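Local coordinates for protein cephalosporin acylase (Bacillus halodurans, PDB 2NLZ) that probably acts as an N-terminal nucleophile acylase of the gamma-glutamyltranspeptidase family, hydrolysing amide bonds such as the side-chain amide of cephalosporins, at residues Y153-P157 with T158-Y162; V323-E326 with Q327-D331. The protein carries 1 engineered substitution. One frame throughout, in Å; residues are numbered along the deposited sequence.

Interaction 1: residues Y153-P157 with T158-Y162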
loop_
_atom_site.group_PDB
_atom_site.type_symbol
_atom_site.label_atom_id
_atom_site.label_comp_id
_atom_site.label_asym_id
_atom_site.label_seq_id
_atom_site.Cartn_x
_atom_site.Cartn_y
_atom_site.Cartn_z
ATOM N N TYR D 153 -5.106 -12.883 35.704
ATOM C CA TYR D 153 -4.885 -11.848 34.690
ATOM C C TYR D 153 -5.999 -11.779 33.642
ATOM O O TYR D 153 -6.607 -12.796 33.323
ATOM C CB TYR D 153 -3.529 -12.053 34.000
ATOM C CG TYR D 153 -3.396 -13.344 33.225
ATOM C CD1 TYR D 153 -3.609 -13.380 31.851
ATOM C CD2 TYR D 153 -3.040 -14.528 33.866
ATOM C CE1 TYR D 153 -3.489 -14.566 31.135
ATOM C CE2 TYR D 153 -2.914 -15.716 33.161
ATOM C CZ TYR D 153 -3.141 -15.729 31.796
ATOM O OH TYR D 153 -3.010 -16.905 31.097
ATOM N N PRO D 154 -6.269 -10.570 33.107
ATOM C CA PRO D 154 -7.237 -10.423 32.008
ATOM C C PRO D 154 -6.701 -10.980 30.701
ATOM O O PRO D 154 -5.570 -10.694 30.323
ATOM C CB PRO D 154 -7.420 -8.909 31.888
ATOM C CG PRO D 154 -6.201 -8.319 32.471
ATOM C CD PRO D 154 -5.698 -9.272 33.516
ATOM N N VAL D 155 -7.525 -11.767 30.022
ATOM C CA VAL D 155 -7.130 -12.455 28.798
ATOM C C VAL D 155 -7.200 -11.528 27.571
ATOM O O VAL D 155 -8.231 -10.917 27.288
ATOM C CB VAL D 155 -7.987 -13.729 28.602
ATOM C CG1 VAL D 155 -7.688 -14.404 27.274
ATOM C CG2 VAL D 155 -7.743 -14.684 29.744
ATOM N N THR D 156 -6.087 -11.414 26.856
ATOM C CA THR D 156 -6.042 -10.578 25.662
ATOM C C THR D 156 -6.750 -11.295 24.496
ATOM O O THR D 156 -6.811 -12.529 24.491
ATOM C CB THR D 156 -4.578 -10.193 25.291
ATOM O OG1 THR D 156 -3.908 -11.326 24.732
ATOM C CG2 THR D 156 -3.801 -9.676 26.520
ATOM N N PRO D 157 -7.302 -10.528 23.524
ATOM C CA PRO D 157 -8.023 -11.064 22.357
ATOM C C PRO D 157 -7.296 -12.171 21.591
ATOM O O PRO D 157 -7.929 -13.141 21.166
ATOM C CB PRO D 157 -8.164 -9.844 21.448
ATOM C CG PRO D 157 -8.163 -8.698 22.356
ATOM C CD PRO D 157 -7.278 -9.054 23.507
ATOM N N THR D 158 -5.987 -12.011 21.408
ATOM C CA THR D 158 -5.184 -12.970 20.658
ATOM C C THR D 158 -5.089 -14.297 21.407
ATOM O O THR D 158 -5.333 -15.360 20.827
ATOM C CB THR D 158 -3.772 -12.425 20.382
ATOM O OG1 THR D 158 -3.870 -11.076 19.925
ATOM C CG2 THR D 158 -3.051 -13.271 19.335
ATOM N N LEU D 159 -4.744 -14.220 22.693
ATOM C CA LEU D 159 -4.707 -15.391 23.552
ATOM C C LEU D 159 -6.089 -16.050 23.601
ATOM O O LEU D 159 -6.194 -17.276 23.550
ATOM C CB LEU D 159 -4.227 -15.008 24.951
ATOM C CG LEU D 159 -4.109 -16.112 25.999
ATOM C CD1 LEU D 159 -2.975 -17.034 25.653
ATOM C CD2 LEU D 159 -3.884 -15.501 27.364
ATOM N N ALA D 160 -7.140 -15.228 23.652
ATOM C CA ALA D 160 -8.520 -15.720 23.699
ATOM C C ALA D 160 -8.894 -16.546 22.478
ATOM O O ALA D 160 -9.652 -17.503 22.585
ATOM C CB ALA D 160 -9.490 -14.573 23.861
ATOM N N LYS D 161 -8.360 -16.166 21.321
ATOM C CA LYS D 161 -8.621 -16.876 20.078
ATOM C C LYS D 161 -8.067 -18.300 20.109
ATOM O O LYS D 161 -8.774 -19.251 19.776
ATOM C CB LYS D 161 -8.019 -16.120 18.889
ATOM C CG LYS D 161 -8.330 -16.751 17.525
ATOM C CD LYS D 161 -7.133 -16.700 16.556
ATOM C CE LYS D 161 -6.949 -15.321 15.912
ATOM N NZ LYS D 161 -5.812 -15.305 14.940
ATOM N N TYR D 162 -6.803 -18.441 20.505
ATOM C CA TYR D 162 -6.148 -19.743 20.487
ATOM C C TYR D 162 -6.614 -20.631 21.629
ATOM O O TYR D 162 -6.603 -21.853 21.504
ATOM C CB TYR D 162 -4.633 -19.597 20.533
ATOM C CG TYR D 162 -4.030 -19.020 19.283
ATOM C CD1 TYR D 162 -3.646 -17.683 19.231
ATOM C CD2 TYR D 162 -3.835 -19.812 18.147
ATOM C CE1 TYR D 162 -3.086 -17.144 18.085
ATOM C CE2 TYR D 162 -3.275 -19.282 16.988
ATOM C CZ TYR D 162 -2.904 -17.945 16.970
ATOM O OH TYR D 162 -2.348 -17.400 15.838
#
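Leu-159 swings CG to the far side from its own N, beside the carbonyl carbon (chi1 -179°), and Tyr-153 turns its ring between N and the carbonyl carbon (chi1 63°). The two side chains come at each other from opposite directions, with CD2 of Leu-159 as the touching branch. Leu-159 CD2 meets the edge of the Tyr-153 ring, in its plane, 3.9 Å from Tyr-153 CE1. Leu-159 CD2 also lies 4.0 Å from Val-155 CG1. That valine methyl touches the residue after Leu-159 as well, Val-155 CG1 to Ala-160 CB at 3.9 Å. A small apolar cluster forms where the chain leaves strand 153-154 and, after two loop residues, enters helix 157-173. Thr-156 is at the N-cap position and Pro-157 is the first helical residue. Ala-160 N donates to Thr-156 O at 2.8 Å, and Lys-161 N to Pro-157 O at 3.1 Å, the first i to i+4 bonds of the helix. Thr-156 OG1 packs 3.7 Å from Leu-159 CB, but its hydrogen-bond partner is Asp-533 OD2. Tyr-153 OH is bonded to Val-60 O, which fixes the far end of the ring. Pro-157 packs on Tyr-20 of the second subunit, and Thr-158 on Asn-17 of that subunit.

Interaction 2: residues V323-E326 with Q327-D331; sequences VSVE and QLLSD
The flat amide of Gln-327 has Ser-324 N and OG on one side of its plane and Val-323 CB on the other. Ser-324 N and Val-323 CB both lie off the OE1 edge, with Gln-327 OE1 3.5 Å from Val-323 CB. Ser-324 OG lies nearer the root of the side chain, 3.6 Å from Gln-327 CG. The chain is extended beyond CG (chi2 178°), which carries OE1 back to Ser-324 N. The bond from Ser-324 N to Gln-327 OE1 is nearly straight (168°) but weak, at 3.3 Å. In return Gln-327 N donates to Ser-324 OG at 3.2 Å. The two bonds make a capping box, with Ser-324 as N-cap of the short helix 325-328. Leu-328 N adds a weak bond to Ser-324 O, and Leu-329 N a firmer one to Val-325 O at 3.0 Å. At the other end Ser-330 OG donates to Gln-327 O, and Ser-330 is itself the N-cap of the next helix. Val-323 CG2 meets Leu-328 CG at 4.0 Å, the side chains crossing at about a right angle. Val-325 and Leu-329 run side by side. Val-325, Leu-328 and Leu-329 pack on Leu-274 of helix 274-283. Val-323 and Leu-328 also touch Tyr-314 of helix 294-314, while Val-325 and Leu-329 reach strand 250-259.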
loop_
_atom_site.group_PDB
_atom_site.type_symbol
_atom_site.label_atom_id
_atom_site.label_comp_id
_atom_site.label_asym_id
_atom_site.label_seq_id
_atom_site.Cartn_x
_atom_site.Cartn_y
_atom_site.Cartn_z
ATOM N N VAL D 323 25.232 -39.330 10.351
ATOM C CA VAL D 323 26.391 -38.524 9.966
ATOM C C VAL D 323 26.754 -37.605 11.127
ATOM O O VAL D 323 26.098 -37.635 12.171
ATOM C CB VAL D 323 26.144 -37.707 8.672
ATOM C CG1 VAL D 323 25.970 -38.633 7.488
ATOM C CG2 VAL D 323 24.935 -36.798 8.820
ATOM N N SER D 324 27.795 -36.795 10.959
ATOM C CA SER D 324 28.183 -35.868 12.016
ATOM C C SER D 324 27.756 -34.427 11.709
ATOM O O SER D 324 27.426 -34.084 10.571
ATOM C CB SER D 324 29.689 -35.948 12.313
ATOM O OG SER D 324 30.449 -35.185 11.392
ATOM N N VAL D 325 27.754 -33.605 12.753
ATOM C CA VAL D 325 27.500 -32.176 12.653
ATOM C C VAL D 325 28.545 -31.505 11.763
ATOM O O VAL D 325 28.216 -30.662 10.929
ATOM C CB VAL D 325 27.539 -31.530 14.049
ATOM C CG1 VAL D 325 27.151 -30.071 13.980
ATOM C CG2 VAL D 325 26.628 -32.285 15.007
ATOM N N GLU D 326 29.801 -31.910 11.940
ATOM C CA GLU D 326 30.942 -31.330 11.225
ATOM C C GLU D 326 30.868 -31.553 9.718
ATOM O O GLU D 326 31.317 -30.711 8.934
ATOM C CB GLU D 326 32.259 -31.903 11.768
ATOM C CG GLU D 326 32.682 -31.367 13.145
ATOM C CD GLU D 326 31.950 -32.014 14.326
ATOM O OE1 GLU D 326 31.308 -33.078 14.154
ATOM O OE2 GLU D 326 32.031 -31.448 15.438
ATOM N N GLN D 327 30.303 -32.694 9.328
ATOM C CA GLN D 327 30.107 -33.027 7.920
ATOM C C GLN D 327 29.003 -32.189 7.284
ATOM O O GLN D 327 29.171 -31.698 6.166
ATOM C CB GLN D 327 29.793 -34.517 7.743
ATOM C CG GLN D 327 31.002 -35.435 7.814
ATOM C CD GLN D 327 30.625 -36.902 7.678
ATOM O OE1 GLN D 327 29.620 -37.353 8.232
ATOM N NE2 GLN D 327 31.440 -37.658 6.945
ATOM N N LEU D 328 27.884 -32.022 7.994
ATOM C CA LEU D 328 26.749 -31.256 7.476
ATOM C C LEU D 328 27.076 -29.769 7.370
ATOM O O LEU D 328 26.551 -29.062 6.492
ATOM C CB LEU D 328 25.505 -31.441 8.347
ATOM C CG LEU D 328 24.863 -32.827 8.408
ATOM C CD1 LEU D 328 23.909 -32.890 9.580
ATOM C CD2 LEU D 328 24.153 -33.202 7.106
ATOM N N LEU D 329 27.955 -29.306 8.255
ATOM C CA LEU D 329 28.288 -27.893 8.329
ATOM C C LEU D 329 29.564 -27.499 7.575
ATOM O O LEU D 329 30.045 -26.367 7.690
ATOM C CB LEU D 329 28.359 -27.469 9.796
ATOM C CG LEU D 329 27.133 -26.738 10.364
ATOM C CD1 LEU D 329 25.816 -27.195 9.739
ATOM C CD2 LEU D 329 27.091 -26.832 11.890
ATOM N N SER D 330 30.096 -28.431 6.791
ATOM C CA SER D 330 31.361 -28.223 6.093
ATOM C C SER D 330 31.172 -27.447 4.793
ATOM O O SER D 330 30.134 -27.576 4.136
ATOM C CB SER D 330 32.048 -29.566 5.811
ATOM O OG SER D 330 31.414 -30.261 4.751
ATOM N N ASP D 331 32.191 -26.658 4.438
ATOM C CA ASP D 331 32.193 -25.817 3.239
ATOM C C ASP D 331 32.063 -26.585 1.926
ATOM O O ASP D 331 31.436 -26.091 0.982
ATOM C CB ASP D 331 33.443 -24.937 3.193
ATOM C CG ASP D 331 33.421 -23.832 4.228
ATOM O OD1 ASP D 331 32.332 -23.508 4.752
ATOM O OD2 ASP D 331 34.499 -23.280 4.520
#

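In the fold
The two interactions lie in series along the chain, and neither nests in nor crosses the other. Interaction 1 comes first, where the chain leaves strand 153-154 and soon enters helix 157-173. Interaction 2 comes later, around helix 325-328 and the turn into helix 331-338. Each is local: interaction 1 spans the strand end and the first helical turn, interaction 2 a single short helix with its cap. Their centres are 43 Å apart, on opposite sides of the chain's centre, and their nearest atoms stay about 30 Å apart. Interaction 1 joins the small 153-154/198-199 sheet to a helix beside the second subunit. Interaction 2 lies at the surface over helices 274-283 and 294-314, and no other subunit touches it.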